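Side-chain contacts in erythropoietin (Homo sapiens, PDB 1EER), which binds the erythropoietin receptor and drives its dimerization and JAK2 activation, thereby controlling the proliferation and differentiation of red blood cells: residues A[6-9]-A[10-13]; A[24-27]-A[28-31]; A[59-62]-A[63-67]; A[73-76]-A[77-80]; A[97-100]-A[101-105]. The protein carries 5 engineered substitutions. All coordinates share one frame; numbering follows the deposited sequence.

Interaction 1. Residues A[6-9]-A[10-13]; sequences ICDS and RVLE
Asp8 opens helix 9-25 by accepting at its backbone oxygen from Val11 and Leu12 and at its carboxylate from Arg10. Among the backbone bonds, Asp8 O takes Val11 N at 2.7 Å, with the donor well above the carbonyl plane, and Leu12 N at 3.3 Å, with that donor lying in the plane. The bond from Leu12 is the first four-residue helical one, and Glu13 N to Ser9 O (2.7 Å) continues the pattern.

The side-chain polar contacts centre on Asp8. Its CG, anti to the backbone N (chi1 -180°), places OD1 within reach of Arg10 N for a weak capping bond (3.1 Å, N-H...O 121°), while OD2 hydrogen-bonds a polar side chain of another protein chain. An aspartate suits this place because its short acid can meet amides that no preceding turn satisfies. Arg10, bent at chi2 and chi3, brings NH2 to 3.0 Å from Glu13 OE2; the oxygen lies well out of the guanidinium plane, so the attraction is one of charge without a directed N-H.

The apolar contacts are few. Val11 CG2 presses on Asp8 CB at 3.4 Å, the two side chains crossing at about a right angle. Ile6 CG1 lies 4.5 Å from Leu12 CB, and both buried residues turn to the bundle, Ile6 touching Leu108 and Leu12 touching Leu153. Cys7 ties this region to Cys161 by a disulfide. The whole is a helix N-cap, with Asp8 as the capping residue, opening the first long helix of a four-helix-bundle cytokine.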
loop_
_atom_site.group_PDB
_atom_site.type_symbol
_atom_site.label_atom_id
_atom_site.label_comp_id
_atom_site.label_asym_id
_atom_site.label_seq_id
_atom_site.Cartn_x
_atom_site.Cartn_y
_atom_site.Cartn_z
ATOM N N ILE A 6 2.597 13.190 3.277
ATOM C CA ILE A 6 1.505 12.449 2.647
ATOM C C ILE A 6 1.632 12.427 1.133
ATOM O O ILE A 6 1.020 11.598 0.464
ATOM C CB ILE A 6 0.108 12.999 3.043
ATOM C CG1 ILE A 6 -0.911 11.858 3.000
ATOM C CG2 ILE A 6 -0.303 14.136 2.130
ATOM C CD1 ILE A 6 -2.306 12.248 3.467
ATOM N N CYS A 7 2.443 13.336 0.602
ATOM C CA CYS A 7 2.661 13.413 -0.833
ATOM C C CYS A 7 3.634 12.345 -1.296
ATOM O O CYS A 7 3.949 12.249 -2.483
ATOM C CB CYS A 7 3.168 14.799 -1.207
ATOM S SG CYS A 7 1.825 16.011 -1.094
ATOM N N ASP A 8 4.118 11.550 -0.349
ATOM C CA ASP A 8 5.031 10.468 -0.664
ATOM C C ASP A 8 4.147 9.231 -0.735
ATOM O O ASP A 8 3.695 8.708 0.285
ATOM C CB ASP A 8 6.087 10.319 0.429
ATOM C CG ASP A 8 7.071 9.197 0.146
ATOM O OD1 ASP A 8 6.661 8.141 -0.382
ATOM O OD2 ASP A 8 8.266 9.368 0.453
ATOM N N SER A 9 3.885 8.789 -1.958
ATOM C CA SER A 9 3.042 7.631 -2.196
ATOM C C SER A 9 3.243 6.483 -1.201
ATOM O O SER A 9 2.277 5.977 -0.622
ATOM C CB SER A 9 3.269 7.120 -3.620
ATOM O OG SER A 9 2.339 7.706 -4.505
ATOM N N ARG A 10 4.496 6.075 -1.014
ATOM C CA ARG A 10 4.835 4.972 -0.116
ATOM C C ARG A 10 4.345 5.203 1.305
ATOM O O ARG A 10 3.983 4.255 2.011
ATOM C CB ARG A 10 6.353 4.755 -0.081
ATOM C CG ARG A 10 7.019 4.459 -1.425
ATOM C CD ARG A 10 6.027 4.250 -2.552
ATOM N NE ARG A 10 5.993 2.868 -3.014
ATOM C CZ ARG A 10 5.015 2.361 -3.760
ATOM N NH1 ARG A 10 3.993 3.125 -4.127
ATOM N NH2 ARG A 10 5.061 1.090 -4.139
ATOM N N VAL A 11 4.351 6.463 1.726
ATOM C CA VAL A 11 3.905 6.804 3.064
ATOM C C VAL A 11 2.411 6.551 3.186
ATOM O O VAL A 11 1.963 5.890 4.122
ATOM C CB VAL A 11 4.214 8.285 3.402
ATOM C CG1 VAL A 11 3.688 8.636 4.808
ATOM C CG2 VAL A 11 5.718 8.523 3.318
ATOM N N LEU A 12 1.639 7.063 2.235
ATOM C CA LEU A 12 0.199 6.871 2.273
ATOM C C LEU A 12 -0.163 5.418 1.996
ATOM O O LEU A 12 -1.087 4.869 2.597
ATOM C CB LEU A 12 -0.477 7.783 1.252
ATOM C CG LEU A 12 -1.956 7.503 0.976
ATOM C CD1 LEU A 12 -2.733 7.373 2.285
ATOM C CD2 LEU A 12 -2.511 8.627 0.127
ATOM N N GLU A 13 0.586 4.794 1.093
ATOM C CA GLU A 13 0.346 3.409 0.714
ATOM C C GLU A 13 0.390 2.421 1.867
ATOM O O GLU A 13 -0.302 1.402 1.834
ATOM C CB GLU A 13 1.352 2.970 -0.348
ATOM C CG GLU A 13 1.173 1.529 -0.787
ATOM C CD GLU A 13 1.644 1.283 -2.213
ATOM O OE1 GLU A 13 1.023 1.819 -3.164
ATOM O OE2 GLU A 13 2.639 0.545 -2.379
#

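Interaction 2. Residues A[24-27]-A[28-31]; sequences KITT and GCAE. Engineered in segment 24-27: Lys24 (natural residue Asn).
Thr26 and Cys29 form the tight half of this turn. Cys29 SG lies 3.1 Å from Thr26 O and 3.7 Å from Thr26 CG2, so the sulfur sits against both the carbonyl and the methyl branch of the threonine. Each residue is buried: Thr26 packs on Phe142 and Leu91, Cys29 on Trp88, and Arg139 touches both. A threonine fits well here, since its methyl meets the sulfur while OG1 bonds back to the preceding turn, mainly to Ala22 O, with Glu23 O also near. Cys29 SG is itself bonded to Cys33 in a disulfide that closes a small loop.

Both backbone bonds across the turn are weak. Gly28 N reaches Ile25 O at 3.3 Å in a nearly straight but long bond, and Cys29 N reaches Thr26 O at 3.4 Å with a more bent one (140°). Both span three residues, a tighter turn than the four-residue spacing of an alpha-helix.

The other side is loose and faces solvent. Thr27, exposed, holds OG1 between its backbone N and carbonyl carbon (chi1 60°), which brings the hydroxyl back to Lys24 O; the bond between Thr27 OG1 and Lys24 O refines to 2.5 Å, and so short a length deserves caution. Gly28 also lies exposed, adding backbone alone. Lys24 is engineered in place of a natural asparagine that carries N-linked sugar, and its NZ pairs with Glu21.

Such a turn, followed by a small disulfide loop, leads helix 9-25 into the long crossover connection characteristic of the up-up-down-down four-helix cytokines.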
loop_
_atom_site.group_PDB
_atom_site.type_symbol
_atom_site.label_atom_id
_atom_site.label_comp_id
_atom_site.label_asym_id
_atom_site.label_seq_id
_atom_site.Cartn_x
_atom_site.Cartn_y
_atom_site.Cartn_z
ATOM N N LYS A 24 -9.723 -7.743 3.488
ATOM C CA LYS A 24 -9.574 -9.113 3.021
ATOM C C LYS A 24 -9.838 -10.130 4.124
ATOM O O LYS A 24 -10.573 -11.098 3.926
ATOM C CB LYS A 24 -8.179 -9.323 2.438
ATOM C CG LYS A 24 -7.903 -10.743 1.963
ATOM C CD LYS A 24 -6.402 -10.973 1.759
ATOM C CE LYS A 24 -5.756 -11.590 3.001
ATOM N NZ LYS A 24 -4.273 -11.429 3.022
ATOM N N ILE A 25 -9.242 -9.908 5.290
ATOM C CA ILE A 25 -9.408 -10.817 6.419
ATOM C C ILE A 25 -10.857 -10.880 6.949
ATOM O O ILE A 25 -11.317 -11.936 7.397
ATOM C CB ILE A 25 -8.437 -10.424 7.565
ATOM C CG1 ILE A 25 -6.986 -10.650 7.113
ATOM C CG2 ILE A 25 -8.747 -11.214 8.826
ATOM C CD1 ILE A 25 -6.665 -12.078 6.703
ATOM N N THR A 26 -11.584 -9.766 6.893
ATOM C CA THR A 26 -12.960 -9.775 7.384
ATOM C C THR A 26 -13.946 -10.429 6.414
ATOM O O THR A 26 -15.140 -10.502 6.693
ATOM C CB THR A 26 -13.476 -8.350 7.753
ATOM O OG1 THR A 26 -12.879 -7.362 6.913
ATOM C CG2 THR A 26 -13.133 -8.033 9.198
ATOM N N THR A 27 -13.453 -10.909 5.275
ATOM C CA THR A 27 -14.334 -11.576 4.332
ATOM C C THR A 27 -14.580 -13.023 4.806
ATOM O O THR A 27 -15.529 -13.682 4.383
ATOM C CB THR A 27 -13.762 -11.528 2.869
ATOM O OG1 THR A 27 -12.481 -12.167 2.799
ATOM C CG2 THR A 27 -13.630 -10.078 2.410
ATOM N N GLY A 28 -13.739 -13.508 5.711
ATOM C CA GLY A 28 -13.935 -14.853 6.228
ATOM C C GLY A 28 -14.569 -14.772 7.604
ATOM O O GLY A 28 -14.446 -15.679 8.423
ATOM N N CYS A 29 -15.266 -13.663 7.839
ATOM C CA CYS A 29 -15.922 -13.364 9.110
ATOM C C CYS A 29 -16.914 -14.390 9.640
ATOM O O CYS A 29 -16.734 -14.927 10.738
ATOM C CB CYS A 29 -16.627 -12.014 9.014
ATOM S SG CYS A 29 -15.695 -10.657 9.775
ATOM N N ALA A 30 -17.968 -14.632 8.869
ATOM C CA ALA A 30 -19.025 -15.571 9.239
ATOM C C ALA A 30 -20.061 -14.896 10.141
ATOM O O ALA A 30 -20.586 -13.833 9.807
ATOM C CB ALA A 30 -18.434 -16.811 9.933
ATOM N N GLU A 31 -20.350 -15.518 11.280
ATOM C CA GLU A 31 -21.328 -14.986 12.221
ATOM C C GLU A 31 -20.622 -14.462 13.463
ATOM O O GLU A 31 -21.265 -14.147 14.462
ATOM C CB GLU A 31 -22.312 -16.088 12.637
ATOM C CG GLU A 31 -23.395 -16.400 11.611
ATOM C CD GLU A 31 -24.689 -15.648 11.877
ATOM O OE1 GLU A 31 -24.838 -14.523 11.354
ATOM O OE2 GLU A 31 -25.556 -16.181 12.608
#

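Interaction 3. Residues A[59-62]-A[63-67]; sequences QAVE and VWQGL
Val61 and Gln65 meet in an intrahelical contact four residues apart, inside helix 56-82 of the four-helix bundle. The backbone keeps the regular alpha-helical pattern, the carbonyls of residues 59-62 each accepting from the N-H four residues ahead, in residues 63-66; Gly66 N to Glu62 O, at 2.8 Å, is the shortest of the four bonds.

The helix divides its side chains among different neighbours. Val63, a compact branched residue suited to close interhelical packing, is buried against Leu109 and Tyr156, and Leu67 reaches Leu102 and Leu153. Trp64 has CG anti to the backbone N (chi1 -178°), which carries the large ring away from the preceding turn to helix 114-120, where it touches Ala114, Gln115 and Ala118. Small Ala60 lets Glu117 of that same helix come close. On a partly exposed side, Glu62 extends its chain to a salt bridge between OE1 and Lys152 NZ.

Gln65 is exposed and lies alongside Val61, the two side chains pointing the same way. Its OE1 makes a weak hydrogen bond to Ser122 OG, while the same Gln65 oxygen rests 3.3 Å from the methyl carbon Val61 CG1.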
loop_
_atom_site.group_PDB
_atom_site.type_symbol
_atom_site.label_atom_id
_atom_site.label_comp_id
_atom_site.label_asym_id
_atom_site.label_seq_id
_atom_site.Cartn_x
_atom_site.Cartn_y
_atom_site.Cartn_z
ATOM N N GLN A 59 -13.518 18.392 -2.955
ATOM C CA GLN A 59 -12.882 17.098 -2.747
ATOM C C GLN A 59 -12.405 17.111 -1.282
ATOM O O GLN A 59 -12.580 16.142 -0.545
ATOM C CB GLN A 59 -11.695 16.928 -3.697
ATOM C CG GLN A 59 -12.034 17.061 -5.178
ATOM C CD GLN A 59 -10.829 16.806 -6.077
ATOM O OE1 GLN A 59 -9.727 16.544 -5.596
ATOM N NE2 GLN A 59 -11.035 16.884 -7.388
ATOM N N ALA A 60 -11.816 18.235 -0.875
ATOM C CA ALA A 60 -11.329 18.420 0.487
ATOM C C ALA A 60 -12.464 18.193 1.488
ATOM O O ALA A 60 -12.319 17.427 2.442
ATOM C CB ALA A 60 -10.765 19.826 0.644
ATOM N N VAL A 61 -13.593 18.858 1.263
ATOM C CA VAL A 61 -14.758 18.722 2.137
ATOM C C VAL A 61 -15.135 17.256 2.323
ATOM O O VAL A 61 -15.221 16.753 3.448
ATOM C CB VAL A 61 -15.989 19.470 1.558
ATOM C CG1 VAL A 61 -17.208 19.264 2.464
ATOM C CG2 VAL A 61 -15.675 20.949 1.409
ATOM N N GLU A 62 -15.358 16.570 1.208
ATOM C CA GLU A 62 -15.724 15.162 1.251
ATOM C C GLU A 62 -14.753 14.286 2.042
ATOM O O GLU A 62 -15.164 13.553 2.938
ATOM C CB GLU A 62 -15.839 14.607 -0.172
ATOM C CG GLU A 62 -17.226 14.708 -0.763
ATOM C CD GLU A 62 -17.316 14.062 -2.130
ATOM O OE1 GLU A 62 -16.862 12.908 -2.269
ATOM O OE2 GLU A 62 -17.836 14.711 -3.060
ATOM N N VAL A 63 -13.470 14.357 1.702
ATOM C CA VAL A 63 -12.456 13.530 2.364
ATOM C C VAL A 63 -12.251 13.822 3.858
ATOM O O VAL A 63 -12.248 12.907 4.684
ATOM C CB VAL A 63 -11.092 13.641 1.619
ATOM C CG1 VAL A 63 -9.991 12.894 2.383
ATOM C CG2 VAL A 63 -11.236 13.067 0.217
ATOM N N TRP A 64 -12.084 15.092 4.193
ATOM C CA TRP A 64 -11.870 15.478 5.575
ATOM C C TRP A 64 -13.039 15.080 6.470
ATOM O O TRP A 64 -12.850 14.457 7.513
ATOM C CB TRP A 64 -11.626 16.983 5.668
ATOM C CG TRP A 64 -11.362 17.407 7.058
ATOM C CD1 TRP A 64 -12.217 18.069 7.889
ATOM C CD2 TRP A 64 -10.190 17.131 7.821
ATOM N NE1 TRP A 64 -11.650 18.216 9.130
ATOM C CE2 TRP A 64 -10.404 17.649 9.115
ATOM C CE3 TRP A 64 -8.978 16.493 7.539
ATOM C CZ2 TRP A 64 -9.445 17.548 10.130
ATOM C CZ3 TRP A 64 -8.026 16.392 8.547
ATOM C CH2 TRP A 64 -8.268 16.918 9.827
ATOM N N GLN A 65 -14.252 15.433 6.071
ATOM C CA GLN A 65 -15.398 15.077 6.882
ATOM C C GLN A 65 -15.617 13.573 6.867
ATOM O O GLN A 65 -15.883 12.975 7.909
ATOM C CB GLN A 65 -16.636 15.785 6.376
ATOM C CG GLN A 65 -16.591 17.256 6.610
ATOM C CD GLN A 65 -17.806 17.943 6.067
ATOM O OE1 GLN A 65 -17.764 19.119 5.721
ATOM N NE2 GLN A 65 -18.905 17.211 5.981
ATOM N N GLY A 66 -15.496 12.959 5.692
ATOM C CA GLY A 66 -15.687 11.525 5.607
ATOM C C GLY A 66 -14.746 10.767 6.521
ATOM O O GLY A 66 -15.142 9.805 7.183
ATOM N N LEU A 67 -13.489 11.205 6.548
ATOM C CA LEU A 67 -12.457 10.588 7.385
ATOM C C LEU A 67 -12.793 10.735 8.865
ATOM O O LEU A 67 -12.560 9.818 9.654
ATOM C CB LEU A 67 -11.104 11.241 7.108
ATOM C CG LEU A 67 -9.854 10.495 7.568
ATOM C CD1 LEU A 67 -9.659 9.240 6.722
ATOM C CD2 LEU A 67 -8.653 11.432 7.467
#

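Interaction 4. Residues A[73-76]-A[77-80]; sequences AVLR and GQAL
Residues 73-80 form two regular turns of alpha-helix, in which Gly77, Gln78, Ala79 and Leu80 each donate N-H to the carbonyl four residues earlier, the shortest being Gln78 N to Val74 O at 2.8 Å.

Arg76 and Leu80 make the main side-chain contact. The arginine chain, bent at chi2 (-86°) and chi3 (100°), runs forward along the helix to the next turn and lays its guanidinium flat upon the leucine: Leu80 CG stands 3.6 Å above the plane, over its centre. A long, flexible residue suits this exposed position, because the flat face, where no N-H points, can rest on leucine while the N-H groups at the edge stay available, as in the salt bridge from NH1 to Glu37 OE2.

Leu75 and Gln78 run side by side, with Leu75 CD2 at 3.8 Å from Gln78 OE1. A water donates to both Leu75 O (2.7 Å) and Gln78 OE1 (2.9 Å), bridging the glutamine tip to a helix carbonyl that also accepts from Ala79 N.

Buried Val74 faces helix 91-111, touching Ala98, Val99 and Leu102, whereas Ala73 and Leu80 face strand 34-41 through Ile39, so this end of helix 56-82 lies between a bundle helix and the crossing strand.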
loop_
_atom_site.group_PDB
_atom_site.type_symbol
_atom_site.label_atom_id
_atom_site.label_comp_id
_atom_site.label_asym_id
_atom_site.label_seq_id
_atom_site.Cartn_x
_atom_site.Cartn_y
_atom_site.Cartn_z
ATOM N N ALA A 73 -16.401 5.911 13.562
ATOM C CA ALA A 73 -16.947 4.583 13.323
ATOM C C ALA A 73 -15.991 3.523 13.859
ATOM O O ALA A 73 -16.391 2.583 14.547
ATOM C CB ALA A 73 -17.173 4.377 11.846
ATOM N N VAL A 74 -14.714 3.689 13.551
ATOM C CA VAL A 74 -13.705 2.745 14.003
ATOM C C VAL A 74 -13.560 2.792 15.536
ATOM O O VAL A 74 -13.478 1.751 16.197
ATOM C CB VAL A 74 -12.353 3.045 13.303
ATOM C CG1 VAL A 74 -11.345 1.941 13.589
ATOM C CG2 VAL A 74 -12.575 3.173 11.800
ATOM N N LEU A 75 -13.534 3.996 16.098
ATOM C CA LEU A 75 -13.412 4.144 17.544
ATOM C C LEU A 75 -14.566 3.408 18.213
ATOM O O LEU A 75 -14.368 2.649 19.164
ATOM C CB LEU A 75 -13.422 5.622 17.916
ATOM C CG LEU A 75 -12.124 6.315 17.507
ATOM C CD1 LEU A 75 -12.268 7.815 17.583
ATOM C CD2 LEU A 75 -11.011 5.837 18.404
ATOM N N ARG A 76 -15.778 3.619 17.707
ATOM C CA ARG A 76 -16.943 2.939 18.257
ATOM C C ARG A 76 -16.753 1.429 18.127
ATOM O O ARG A 76 -17.060 0.671 19.040
ATOM C CB ARG A 76 -18.212 3.372 17.519
ATOM C CG ARG A 76 -19.294 3.947 18.433
ATOM C CD ARG A 76 -20.179 2.851 19.018
ATOM N NE ARG A 76 -19.794 2.501 20.383
ATOM C CZ ARG A 76 -20.582 1.865 21.247
ATOM N NH1 ARG A 76 -21.806 1.504 20.893
ATOM N NH2 ARG A 76 -20.147 1.590 22.470
ATOM N N GLY A 77 -16.234 0.990 16.987
ATOM C CA GLY A 77 -16.015 -0.429 16.795
ATOM C C GLY A 77 -15.026 -0.964 17.808
ATOM O O GLY A 77 -15.153 -2.086 18.298
ATOM N N GLN A 78 -14.034 -0.147 18.128
ATOM C CA GLN A 78 -13.017 -0.537 19.091
ATOM C C GLN A 78 -13.613 -0.742 20.489
ATOM O O GLN A 78 -13.323 -1.732 21.159
ATOM C CB GLN A 78 -11.926 0.532 19.135
ATOM C CG GLN A 78 -10.835 0.278 20.148
ATOM C CD GLN A 78 -9.931 1.474 20.311
ATOM O OE1 GLN A 78 -10.385 2.614 20.269
ATOM N NE2 GLN A 78 -8.640 1.225 20.493
ATOM N N ALA A 79 -14.453 0.187 20.926
ATOM C CA ALA A 79 -15.072 0.085 22.247
ATOM C C ALA A 79 -16.103 -1.036 22.294
ATOM O O ALA A 79 -16.280 -1.682 23.324
ATOM C CB ALA A 79 -15.719 1.400 22.621
ATOM N N LEU A 80 -16.792 -1.255 21.179
ATOM C CA LEU A 80 -17.790 -2.310 21.109
ATOM C C LEU A 80 -17.083 -3.655 21.231
ATOM O O LEU A 80 -17.633 -4.625 21.762
ATOM C CB LEU A 80 -18.538 -2.241 19.778
ATOM C CG LEU A 80 -19.841 -1.444 19.765
ATOM C CD1 LEU A 80 -20.332 -1.286 18.337
ATOM C CD2 LEU A 80 -20.871 -2.160 20.608
HETATM O O HOH W 1 -12.900 3.608 21.189
#

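Interaction 5. Residues A[97-100]-A[101-105]; sequences KAVS and GLRSL
Ala98 O accepts from Leu102 N at 2.7 Å, a nearly straight bond (165°) in the middle of helix 91-111, the third long helix of the four-helix bundle. Arg103 N follows with a longer bond to Val99 O (3.2 Å), its donor above the carbonyl plane, and Ser104 N with one to Ser100 O, also 3.2 Å.

One side of the helix belongs to the bundle interior. In Leu102, chi1 (-83°) keeps CG beside the backbone N, 3.3 Å from Ala98 O, and the side chain packs on Leu67, Val74 and Tyr145. Ala98 is small enough to let Val74 and Tyr145 approach the backbone. Leu105 packs on Leu12 and Leu149.

The other side meets another protein chain, in keeping with a receptor-binding face. Here Ser100 packs on the backbone of that chain and Ser104 on one of its polar side chains, the main polar partner of Ser104 being the other chain's backbone; residues this small permit a close approach. Lys97 NZ pairs with an acidic side chain of the other chain. Arg103 is held more firmly: NE and NH2 each form a salt bridge to an acidic side chain of the other chain, and NH1 hydrogen-bonds its backbone and a polar side chain, so the rotation of the guanidinium is probably well fixed.

The bend of Arg103 at chi3 (-75°) folds the group back over its own helix. Val99 O lies over one face of the Arg103 guanidinium, 4.1 Å above the plane and toward the rim. Arg103 NH1 is 3.8 Å from Ser100 CA. On the neighbouring branch, Arg103 NH2 sits 3.8 Å from the methyl Val99 CG1.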
loop_
_atom_site.group_PDB
_atom_site.type_symbol
_atom_site.label_atom_id
_atom_site.label_comp_id
_atom_site.label_asym_id
_atom_site.label_seq_id
_atom_site.Cartn_x
_atom_site.Cartn_y
_atom_site.Cartn_z
ATOM N N LYS A 97 -4.793 -1.088 14.358
ATOM C CA LYS A 97 -4.042 -0.470 13.269
ATOM C C LYS A 97 -4.892 0.636 12.612
ATOM O O LYS A 97 -4.375 1.681 12.210
ATOM C CB LYS A 97 -3.668 -1.521 12.219
ATOM C CG LYS A 97 -2.685 -2.564 12.695
ATOM C CD LYS A 97 -2.867 -3.853 11.926
ATOM C CE LYS A 97 -1.619 -4.695 11.989
ATOM N NZ LYS A 97 -0.444 -3.922 11.525
ATOM N N ALA A 98 -6.197 0.390 12.505
ATOM C CA ALA A 98 -7.128 1.340 11.903
ATOM C C ALA A 98 -7.216 2.607 12.745
ATOM O O ALA A 98 -7.148 3.722 12.220
ATOM C CB ALA A 98 -8.512 0.698 11.767
ATOM N N VAL A 99 -7.374 2.436 14.054
ATOM C CA VAL A 99 -7.446 3.580 14.952
ATOM C C VAL A 99 -6.125 4.343 14.842
ATOM O O VAL A 99 -6.098 5.574 14.755
ATOM C CB VAL A 99 -7.663 3.126 16.423
ATOM C CG1 VAL A 99 -7.547 4.322 17.368
ATOM C CG2 VAL A 99 -9.037 2.473 16.570
ATOM N N SER A 100 -5.031 3.590 14.826
ATOM C CA SER A 100 -3.695 4.156 14.735
ATOM C C SER A 100 -3.470 4.818 13.383
ATOM O O SER A 100 -2.981 5.950 13.303
ATOM C CB SER A 100 -2.660 3.051 14.950
ATOM O OG SER A 100 -1.366 3.504 14.601
ATOM N N GLY A 101 -3.826 4.101 12.319
ATOM C CA GLY A 101 -3.662 4.625 10.974
ATOM C C GLY A 101 -4.508 5.856 10.694
ATOM O O GLY A 101 -4.010 6.839 10.141
ATOM N N LEU A 102 -5.788 5.803 11.074
ATOM C CA LEU A 102 -6.701 6.925 10.858
ATOM C C LEU A 102 -6.197 8.160 11.582
ATOM O O LEU A 102 -6.334 9.282 11.097
ATOM C CB LEU A 102 -8.119 6.568 11.333
ATOM C CG LEU A 102 -8.955 5.768 10.321
ATOM C CD1 LEU A 102 -10.282 5.364 10.931
ATOM C CD2 LEU A 102 -9.189 6.608 9.077
ATOM N N ARG A 103 -5.586 7.948 12.742
ATOM C CA ARG A 103 -5.063 9.068 13.515
ATOM C C ARG A 103 -3.925 9.733 12.751
ATOM O O ARG A 103 -3.834 10.960 12.696
ATOM C CB ARG A 103 -4.574 8.594 14.890
ATOM C CG ARG A 103 -4.223 9.737 15.844
ATOM C CD ARG A 103 -3.498 9.242 17.104
ATOM N NE ARG A 103 -4.400 8.576 18.038
ATOM C CZ ARG A 103 -4.357 7.281 18.321
ATOM N NH1 ARG A 103 -3.452 6.507 17.742
ATOM N NH2 ARG A 103 -5.233 6.752 19.162
ATOM N N SER A 104 -3.060 8.921 12.153
ATOM C CA SER A 104 -1.935 9.451 11.397
ATOM C C SER A 104 -2.421 10.160 10.135
ATOM O O SER A 104 -1.977 11.268 9.817
ATOM C CB SER A 104 -0.980 8.319 11.035
ATOM O OG SER A 104 -0.459 7.715 12.207
ATOM N N LEU A 105 -3.351 9.527 9.428
ATOM C CA LEU A 105 -3.892 10.101 8.204
ATOM C C LEU A 105 -4.554 11.445 8.475
ATOM O O LEU A 105 -4.413 12.378 7.682
ATOM C CB LEU A 105 -4.890 9.126 7.566
ATOM C CG LEU A 105 -4.232 7.834 7.069
ATOM C CD1 LEU A 105 -5.294 6.790 6.756
ATOM C CD2 LEU A 105 -3.385 8.145 5.836
#

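In the fold
Interactions 3 and 5 are the buried contacts, on helices 56-82 and 91-111, and they meet through Leu67 and Leu102. Interactions 1, 2 and 4 are partly buried, with exposed residues in 2 and 4. Interaction 4 shares helix 56-82 with interaction 3, yet its Val74 packs against interaction 5, making 97-105 the hub of the set. Interaction 1 joins that hub where Leu12 touches Leu105. Interaction 2 touches none of the others; its centre is about 28 Å from that of interaction 1. The chemistry follows position: aliphatic packing within the bundle, an N-cap at the start of helix 9-25 and a disulfide near each of its ends, and charged groups meeting other chains in interactions 1 and 5.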